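Local coordinates for conserved hypothetical protein (Xanthomonas campestris pv. campestris, PDB 2FUJ) that is a tetrameric hotdog-fold protein that probably hydrolyses fatty acyl-CoA thioesters, at residues L37-A40 and R41-M45. Numbering follows the deposited sequence.
Sequences LEEA and RVRWM
Arg41, Val42 and Arg43 each give their backbone N-H to the carbonyl of the residue four earlier, Leu37, Glu38 and Glu39, as consecutive i to i+4 bonds of the central hotdog helix 30-47; the matching bond from Trp44 N to Ala40 O is weak. One turn apart, Glu39 and Arg43 form a salt bridge. Glu39 OE2 accepts from Arg43 NE at 2.7 Å, and the N-H points almost straight at it (172°). The oxygen uses its anti lone pair and lies in the guanidinium plane, while the carboxylate is turned 61° from that plane. Arg43 bends at chi2 (-81°), which brings NE back to the acid. A water donates to Glu39 OE2 at 2.6 Å and accepts weakly from Arg43 NH2. Arg41 takes another course. It folds back along the helix, and Glu38 CA sits over one guanidinium face, toward its rim, 3.8 Å from Arg41 CZ. The Arg41 guanidinium does not reach the Glu38 carboxylate, whose OE2 hydrogen-bonds instead to Asn29 ND2 of a third subunit. Val42 CG2 rests on Glu39 O at 3.3 Å. Ala40 faces the sheet, on Val13, Val80 and Leu82. Trp19 N of the second subunit donates to Glu39 OE1 and its Trp74 NE1 to Glu39 OE2, while Arg43 NH2 forms a salt bridge to Asp77 and a hydrogen bond to Val17 O, both of that second subunit. The intrahelical ion pair thus lies at the subunit interface, and the flanking bonds probably hold both charged groups in place there.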
# COMPACT_ATOMS: atom_id res chain seq x y z
N LEU A 37 3.83 8.29 -10.20
CA LEU A 37 4.78 9.34 -10.55
C LEU A 37 6.16 9.00 -10.02
O LEU A 37 7.18 9.29 -10.65
CB LEU A 37 4.30 10.68 -10.00
CG LEU A 37 2.97 11.15 -10.59
CD1 LEU A 37 2.52 12.42 -9.90
CD2 LEU A 37 3.14 11.37 -12.08
N GLU A 38 6.19 8.38 -8.84
CA GLU A 38 7.44 7.98 -8.23
C GLU A 38 8.12 6.92 -9.09
O GLU A 38 9.30 7.05 -9.44
CB GLU A 38 7.14 7.43 -6.83
CG GLU A 38 8.32 6.90 -6.06
CD GLU A 38 7.88 6.30 -4.74
OE1 GLU A 38 7.29 5.20 -4.76
OE2 GLU A 38 8.09 6.94 -3.69
N GLU A 39 7.38 5.87 -9.44
CA GLU A 39 7.94 4.79 -10.26
C GLU A 39 8.51 5.34 -11.56
O GLU A 39 9.61 4.97 -11.97
CB GLU A 39 6.86 3.75 -10.57
CG GLU A 39 7.40 2.44 -11.16
CD GLU A 39 8.38 1.72 -10.24
OE1 GLU A 39 8.31 1.94 -9.01
OE2 GLU A 39 9.21 0.93 -10.75
N ALA A 40 7.78 6.24 -12.20
CA ALA A 40 8.25 6.84 -13.45
C ALA A 40 9.57 7.57 -13.24
O ALA A 40 10.49 7.44 -14.04
CB ALA A 40 7.19 7.80 -14.01
N ARG A 41 9.69 8.33 -12.15
CA ARG A 41 10.93 9.05 -11.90
C ARG A 41 12.15 8.14 -11.71
O ARG A 41 13.22 8.41 -12.26
CB ARG A 41 10.80 9.95 -10.66
CG ARG A 41 9.83 11.09 -10.82
CD ARG A 41 10.13 12.19 -9.81
NE ARG A 41 10.15 11.69 -8.44
CZ ARG A 41 9.05 11.42 -7.73
NH1 ARG A 41 7.85 11.62 -8.25
NH2 ARG A 41 9.17 10.96 -6.49
N VAL A 42 11.99 7.07 -10.94
CA VAL A 42 13.11 6.16 -10.70
C VAL A 42 13.39 5.22 -11.88
O VAL A 42 14.54 4.83 -12.11
CB VAL A 42 12.88 5.34 -9.39
CG1 VAL A 42 12.64 6.29 -8.23
CG2 VAL A 42 11.71 4.39 -9.55
N ARG A 43 12.35 4.84 -12.61
CA ARG A 43 12.54 3.97 -13.77
C ARG A 43 13.29 4.80 -14.81
O ARG A 43 14.03 4.27 -15.64
CB ARG A 43 11.19 3.51 -14.33
CG ARG A 43 10.50 2.43 -13.51
CD ARG A 43 11.05 1.05 -13.81
NE ARG A 43 10.47 0.01 -12.97
CZ ARG A 43 10.60 -1.30 -13.18
NH1 ARG A 43 11.30 -1.72 -14.23
NH2 ARG A 43 10.05 -2.18 -12.35
N TRP A 44 13.10 6.12 -14.72
CA TRP A 44 13.73 7.08 -15.62
C TRP A 44 15.21 7.21 -15.32
O TRP A 44 16.04 7.14 -16.22
CB TRP A 44 13.06 8.45 -15.48
CG TRP A 44 13.81 9.58 -16.14
CD1 TRP A 44 14.25 9.62 -17.43
CD2 TRP A 44 14.22 10.81 -15.53
NE1 TRP A 44 14.90 10.81 -17.67
CE2 TRP A 44 14.90 11.56 -16.52
CE3 TRP A 44 14.07 11.36 -14.25
CZ2 TRP A 44 15.44 12.83 -16.26
CZ3 TRP A 44 14.61 12.62 -13.99
CH2 TRP A 44 15.29 13.34 -15.00
N MET A 45 15.54 7.39 -14.04
CA MET A 45 16.92 7.53 -13.61
C MET A 45 17.65 6.21 -13.75
O MET A 45 18.87 6.13 -13.66
CB MET A 45 16.97 7.98 -12.15
CG MET A 45 16.10 9.17 -11.85
SD MET A 45 15.85 9.41 -10.08
CE MET A 45 16.28 7.81 -9.43
O HOH W 1 7.57 -0.76 -11.89